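Local coordinates for protein packaging enzyme P4 (Pseudomonas phage phi13, PDB 4BLP) that probably hydrolyses nucleoside triphosphates as a hexameric RecA-like packaging motor that drives single-stranded RNA genome precursors into the procapsid of a double-stranded RNA phage, at residues R216-V219 and F220-G224; F68-G71 and S72-L75; S267-Y270 and N271-A275. All coordinates share one frame; numbering follows the deposited sequence.

Contact 1 (R216-V219 and F220-G224)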
loop_
_atom_site.group_PDB
_atom_site.type_symbol
_atom_site.label_atom_id
_atom_site.label_comp_id
_atom_site.label_asym_id
_atom_site.label_seq_id
_atom_site.Cartn_x
_atom_site.Cartn_y
_atom_site.Cartn_z
ATOM N N ARG D 216 7.399 24.090 -0.784
ATOM C CA ARG D 216 6.535 23.309 0.114
ATOM C C ARG D 216 5.745 22.189 -0.647
ATOM O O ARG D 216 5.608 21.098 -0.101
ATOM C CB ARG D 216 5.639 24.199 0.968
ATOM C CG ARG D 216 4.485 24.856 0.308
ATOM C CD ARG D 216 4.004 25.961 1.260
ATOM N NE ARG D 216 3.419 25.478 2.513
ATOM C CZ ARG D 216 2.121 25.522 2.789
ATOM N NH1 ARG D 216 1.263 26.019 1.904
ATOM N NH2 ARG D 216 1.674 25.105 3.961
ATOM N N ASN D 217 5.256 22.427 -1.900
ATOM C CA ASN D 217 4.530 21.345 -2.593
ATOM C C ASN D 217 5.451 20.172 -2.965
ATOM O O ASN D 217 4.959 19.052 -3.091
ATOM C CB ASN D 217 3.827 21.879 -3.836
ATOM C CG ASN D 217 2.389 22.187 -3.534
ATOM O OD1 ASN D 217 2.011 22.361 -2.382
ATOM N ND2 ASN D 217 1.547 22.162 -4.552
ATOM N N LEU D 218 6.771 20.433 -3.129
ATOM C CA LEU D 218 7.724 19.350 -3.365
ATOM C C LEU D 218 7.869 18.532 -2.081
ATOM O O LEU D 218 7.815 17.290 -2.105
ATOM C CB LEU D 218 9.076 19.961 -3.806
ATOM C CG LEU D 218 10.014 19.013 -4.504
ATOM C CD1 LEU D 218 9.497 18.701 -5.950
ATOM C CD2 LEU D 218 11.459 19.619 -4.536
ATOM N N VAL D 219 8.014 19.219 -0.933
ATOM C CA VAL D 219 8.085 18.509 0.356
ATOM C C VAL D 219 6.830 17.693 0.590
ATOM O O VAL D 219 6.894 16.533 1.008
ATOM C CB VAL D 219 8.311 19.499 1.533
ATOM C CG1 VAL D 219 8.225 18.780 2.901
ATOM C CG2 VAL D 219 9.632 20.229 1.374
ATOM N N PHE D 220 5.668 18.295 0.335
ATOM C CA PHE D 220 4.411 17.604 0.580
ATOM C C PHE D 220 4.124 16.484 -0.425
ATOM O O PHE D 220 3.544 15.471 -0.053
ATOM C CB PHE D 220 3.244 18.621 0.544
ATOM C CG PHE D 220 3.249 19.707 1.605
ATOM C CD1 PHE D 220 4.038 19.596 2.746
ATOM C CD2 PHE D 220 2.473 20.847 1.456
ATOM C CE1 PHE D 220 4.031 20.604 3.720
ATOM C CE2 PHE D 220 2.469 21.850 2.430
ATOM C CZ PHE D 220 3.209 21.701 3.566
ATOM N N GLY D 221 4.526 16.664 -1.658
ATOM C CA GLY D 221 4.153 15.753 -2.727
ATOM C C GLY D 221 5.106 14.648 -3.112
ATOM O O GLY D 221 4.671 13.698 -3.750
ATOM N N ILE D 222 6.400 14.774 -2.781
ATOM C CA ILE D 222 7.413 13.769 -3.119
ATOM C C ILE D 222 7.540 12.856 -1.902
ATOM O O ILE D 222 8.295 13.162 -0.975
ATOM C CB ILE D 222 8.777 14.395 -3.532
ATOM C CG1 ILE D 222 8.663 15.346 -4.728
ATOM C CG2 ILE D 222 9.831 13.299 -3.840
ATOM C CD1 ILE D 222 7.922 14.786 -5.998
ATOM N N THR D 223 6.815 11.734 -1.946
ATOM C CA THR D 223 6.686 10.784 -0.837
ATOM C C THR D 223 7.378 9.443 -1.071
ATOM O O THR D 223 7.920 9.177 -2.134
ATOM C CB THR D 223 5.179 10.513 -0.613
ATOM O OG1 THR D 223 4.607 10.072 -1.867
ATOM C CG2 THR D 223 4.454 11.728 -0.070
ATOM N N GLY D 224 7.384 8.617 -0.042
ATOM C CA GLY D 224 7.965 7.289 -0.138
ATOM C C GLY D 224 8.725 6.951 1.107
ATOM O O GLY D 224 8.588 7.641 2.132
HETATM O O HOH W 1 9.043 14.880 0.901
#
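The carbonyl oxygen of Arg216 accepts the N-H of Phe220 (Arg216 O to Phe220 N 2.8 Å, 161° at the hydrogen); the phenyl ring of the same residue also packs one face, toward its rim, against this oxygen, with Phe220 CG 3.2 Å from Arg216 O. With CG anti to its own carbonyl carbon (chi1 -63°), the ring folds back along the helix towards Arg216. There the guanidinium meets it at a steep angle, the two planes 70° apart. Phe220 CE2 sits over one guanidinium face, 3.7 Å from Arg216 CZ, while NH2 lies at the ring edge, an edge contact of the ring under the guanidinium rather than stacking of the two planes. A bend at chi3 brings the arginine tip to the ring edge. NH1 bonds Gly175 O of its own chain and Thr240 OG1 of the second subunit, and NH2 bonds Ser276 OG of that subunit.

The helix runs out at Gly221. Ile222 is the first residue to leave helical angles, yet its N still bonds Leu218 O at 3.0 Å, and its side chain lies alongside that of Leu218, both pointing the same way, with Leu218 CD1 3.7 Å from Ile222 CG1. Beyond the last turn a water donates to both Val219 O and Ile222 O, 2.7 Å from each, and so bridges the helix end to the departing chain. The chemistry implies a short helix with two different sides: Leu218 and Ile222 form an apolar flank against helix 233-248, whereas the buried arginine, bonded to two chains and packed against Phe220, ties this helix into the subunit interface.

Contact 2 (F68-G71 and S72-L75)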
loop_
_atom_site.group_PDB
_atom_site.type_symbol
_atom_site.label_atom_id
_atom_site.label_comp_id
_atom_site.label_asym_id
_atom_site.label_seq_id
_atom_site.Cartn_x
_atom_site.Cartn_y
_atom_site.Cartn_z
ATOM N N PHE D 68 14.119 13.572 -16.989
ATOM C CA PHE D 68 14.515 13.384 -15.594
ATOM C C PHE D 68 13.259 13.087 -14.786
ATOM O O PHE D 68 12.169 12.928 -15.357
ATOM C CB PHE D 68 15.287 14.610 -15.059
ATOM C CG PHE D 68 14.533 15.932 -15.006
ATOM C CD1 PHE D 68 14.291 16.667 -16.169
ATOM C CD2 PHE D 68 14.144 16.479 -13.786
ATOM C CE1 PHE D 68 13.651 17.924 -16.110
ATOM C CE2 PHE D 68 13.525 17.732 -13.728
ATOM C CZ PHE D 68 13.247 18.429 -14.891
ATOM N N ALA D 69 13.401 12.977 -13.461
ATOM C CA ALA D 69 12.229 12.666 -12.660
ATOM C C ALA D 69 12.315 13.308 -11.313
ATOM O O ALA D 69 13.416 13.460 -10.775
ATOM C CB ALA D 69 12.118 11.130 -12.490
ATOM N N VAL D 70 11.151 13.621 -10.733
ATOM C CA VAL D 70 11.086 14.040 -9.315
ATOM C C VAL D 70 10.064 13.072 -8.689
ATOM O O VAL D 70 8.895 13.053 -9.104
ATOM C CB VAL D 70 10.781 15.544 -9.105
ATOM C CG1 VAL D 70 11.934 16.438 -9.599
ATOM C CG2 VAL D 70 9.469 15.968 -9.691
ATOM N N GLY D 71 10.518 12.203 -7.779
ATOM C CA GLY D 71 9.651 11.129 -7.283
ATOM C C GLY D 71 9.245 10.265 -8.475
ATOM O O GLY D 71 10.080 9.954 -9.348
ATOM N N SER D 72 7.961 9.971 -8.586
ATOM C CA SER D 72 7.462 9.146 -9.696
ATOM C C SER D 72 7.037 10.037 -10.888
ATOM O O SER D 72 6.486 9.522 -11.867
ATOM C CB SER D 72 6.274 8.311 -9.213
ATOM O OG SER D 72 5.217 9.178 -8.831
ATOM N N ILE D 73 7.296 11.350 -10.803
ATOM C CA ILE D 73 6.861 12.278 -11.861
ATOM C C ILE D 73 7.951 12.403 -12.914
ATOM O O ILE D 73 9.008 12.952 -12.608
ATOM C CB ILE D 73 6.544 13.694 -11.263
ATOM C CG1 ILE D 73 5.473 13.636 -10.150
ATOM C CG2 ILE D 73 6.141 14.691 -12.397
ATOM C CD1 ILE D 73 5.597 14.823 -9.149
ATOM N N PRO D 74 7.694 11.966 -14.159
ATOM C CA PRO D 74 8.691 12.180 -15.213
ATOM C C PRO D 74 8.590 13.615 -15.714
ATOM O O PRO D 74 7.481 14.173 -15.818
ATOM C CB PRO D 74 8.256 11.208 -16.320
ATOM C CG PRO D 74 6.743 11.112 -16.169
ATOM C CD PRO D 74 6.447 11.343 -14.682
ATOM N N LEU D 75 9.729 14.199 -16.065
ATOM C CA LEU D 75 9.751 15.578 -16.578
ATOM C C LEU D 75 10.732 15.661 -17.715
ATOM O O LEU D 75 11.708 14.907 -17.773
ATOM C CB LEU D 75 10.232 16.536 -15.475
ATOM C CG LEU D 75 9.280 16.728 -14.274
ATOM C CD1 LEU D 75 9.991 17.486 -13.167
ATOM C CD2 LEU D 75 7.996 17.465 -14.700
#
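Phe68 and Leu75 face each other as an antiparallel hydrogen-bonded pair, joined by Phe68 N to Leu75 O (2.9 Å) and Leu75 N to Phe68 O (2.8 Å). Val70 and Ile73 form the second such pair, closing a type II' beta turn in which Gly71 takes a positive phi. Between them Ala69 and Pro74 make a non-hydrogen-bonded pair; next to it Ala69 CA approaches Ile73 O at 3.2 Å in a CA-H...O contact. The N-to-C directions of these short strand segments differ by 144°, a twist away from exact antiparallel.

Apolar contacts gather on the face that carries Phe68, Val70, Ile73 and Leu75. A CH-pi contact sets Leu75 CB over the Phe68 ring, 3.8 Å from its centroid and 17° off the normal. Phe68 reaches this position because CG stands between its backbone N and carbonyl carbon (chi1 63°), which swings the ring across to the partner strand. The leucine passes over the ring at a slant, CD1 resting 3.6 Å from Phe68 CE2. Leu75 CD1 also meets Val70 CG2 at 3.8 Å, and the same valine methyl touches Ile73 CB.

This apolar face of the hairpin 65-70/73-78 lies against two helices: Phe68 and Val70 reach Leu242 on helix 233-248, and Val70 and Leu75 reach Leu193 on helix 193-205. Pro74, on the other face, packs on Val118 and Leu119, while strand 73-78 is flanked across its sheet by 65-70 and 110-111.

Contact 3 (S267-Y270 and N271-A275)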
loop_
_atom_site.group_PDB
_atom_site.type_symbol
_atom_site.label_atom_id
_atom_site.label_comp_id
_atom_site.label_asym_id
_atom_site.label_seq_id
_atom_site.Cartn_x
_atom_site.Cartn_y
_atom_site.Cartn_z
ATOM N N SER D 267 19.294 17.993 12.355
ATOM C CA SER D 267 20.694 18.055 11.915
ATOM C C SER D 267 20.971 17.045 10.800
ATOM O O SER D 267 21.639 17.401 9.821
ATOM C CB SER D 267 21.645 17.804 13.089
ATOM O OG SER D 267 21.502 18.844 14.042
ATOM N N LEU D 268 20.458 15.804 10.940
ATOM C CA LEU D 268 20.629 14.769 9.932
ATOM C C LEU D 268 19.942 15.171 8.626
ATOM O O LEU D 268 20.527 15.038 7.551
ATOM C CB LEU D 268 20.034 13.429 10.430
ATOM C CG LEU D 268 20.703 12.634 11.532
ATOM C CD1 LEU D 268 20.026 11.273 11.636
ATOM C CD2 LEU D 268 22.190 12.415 11.275
ATOM N N VAL D 269 18.689 15.645 8.722
ATOM C CA VAL D 269 17.947 16.051 7.517
ATOM C C VAL D 269 18.663 17.200 6.816
ATOM O O VAL D 269 18.817 17.172 5.587
ATOM C CB VAL D 269 16.464 16.383 7.874
ATOM C CG1 VAL D 269 15.710 16.985 6.680
ATOM C CG2 VAL D 269 15.758 15.103 8.343
ATOM N N TYR D 270 19.122 18.214 7.573
ATOM C CA TYR D 270 19.801 19.363 6.964
ATOM C C TYR D 270 21.107 18.901 6.299
ATOM O O TYR D 270 21.412 19.357 5.205
ATOM C CB TYR D 270 20.037 20.468 7.999
ATOM C CG TYR D 270 18.790 21.262 8.395
ATOM C CD1 TYR D 270 17.523 20.884 7.957
ATOM C CD2 TYR D 270 18.880 22.372 9.223
ATOM C CE1 TYR D 270 16.377 21.589 8.346
ATOM C CE2 TYR D 270 17.745 23.109 9.581
ATOM C CZ TYR D 270 16.496 22.706 9.156
ATOM O OH TYR D 270 15.372 23.408 9.535
ATOM N N ASN D 271 21.849 17.942 6.927
ATOM C CA ASN D 271 23.052 17.394 6.294
ATOM C C ASN D 271 22.707 16.688 4.976
ATOM O O ASN D 271 23.429 16.825 3.995
ATOM C CB ASN D 271 23.759 16.397 7.222
ATOM C CG ASN D 271 24.464 17.035 8.376
ATOM O OD1 ASN D 271 24.748 18.238 8.371
ATOM N ND2 ASN D 271 24.797 16.221 9.384
ATOM N N ASN D 272 21.600 15.921 4.958
ATOM C CA ASN D 272 21.208 15.218 3.731
ATOM C C ASN D 272 20.821 16.200 2.644
ATOM O O ASN D 272 21.117 15.970 1.473
ATOM C CB ASN D 272 20.058 14.237 4.030
ATOM C CG ASN D 272 20.481 13.062 4.897
ATOM O OD1 ASN D 272 21.639 12.687 4.944
ATOM N ND2 ASN D 272 19.567 12.452 5.615
ATOM N N ILE D 273 20.157 17.313 3.016
ATOM C CA ILE D 273 19.800 18.343 2.031
ATOM C C ILE D 273 21.080 18.987 1.475
ATOM O O ILE D 273 21.228 19.123 0.252
ATOM C CB ILE D 273 18.835 19.403 2.653
ATOM C CG1 ILE D 273 17.480 18.770 2.933
ATOM C CG2 ILE D 273 18.667 20.592 1.696
ATOM C CD1 ILE D 273 16.491 19.691 3.667
ATOM N N ALA D 274 22.027 19.372 2.363
ATOM C CA ALA D 274 23.295 19.980 1.925
ATOM C C ALA D 274 24.064 19.050 0.967
ATOM O O ALA D 274 24.672 19.522 0.021
ATOM C CB ALA D 274 24.171 20.299 3.131
ATOM N N ALA D 275 23.981 17.719 1.196
ATOM C CA ALA D 275 24.666 16.724 0.391
ATOM C C ALA D 275 23.994 16.534 -0.960
ATOM O O ALA D 275 24.576 15.884 -1.828
ATOM C CB ALA D 275 24.693 15.389 1.136
#
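Val269 and Ile273, one helical turn apart, cross at a slant, their methyls meeting where Val269 CG1 lies 4.1 Å from Ile273 CD1. The isoleucine turns CG1 back along the helix (chi1 -68°), so that Ile273 CG1 rests 3.4 Å from Val269 O, the carbonyl that also accepts the hydrogen bond of Ile273 N at 2.9 Å. Asn271 and Asn272 fold back in the same sense: Asn271 CG comes within 3.2 Å of Ser267 O, and Asn272 CG within 3.3 Å of Leu268 O. Neither amide nitrogen is aligned for a bond to these carbonyls; Asn272 ND2 is instead weakly bonded to Tyr236 OH.

Helix 266-274 precedes strand 279-284 and packs on the central sheet of the P-loop NTPase fold. Its inner side carries Tyr270 and Ile273, which both touch Met280; Tyr270 also reaches Val152, and Ile273 reaches Val150, on strand 147-152. The Tyr270 side chain also touches residues that probably form the Walker A loop. Tyr270 O accepts Ala274 N at 2.9 Å with a nearly straight bond, 168° at the hydrogen. Towards the third subunit, Asn271 packs on Thr155 of that chain.

Overall arrangement
The three contacts follow one another in sequence order 2, 1, 3. Contacts 1 and 2 touch, their centres 12 Å apart: Ile222 CD1, just past the helix end, lies 3.9 Å from Ile73 CD1 and 3.7 Å from Val70 O at the hairpin turn. Helix 233-248 touches both, Leu242 being common to them. Contact 3 stands apart, about 16 Å from contact 1 between centres and about 22 Å from contact 2. It is nevertheless related to contact 1 through the probable Walker A loop, which Tyr270 touches and the Arg216 side chain lies near. In the hexamer, contact 1 borders the second subunit and contact 3 the third.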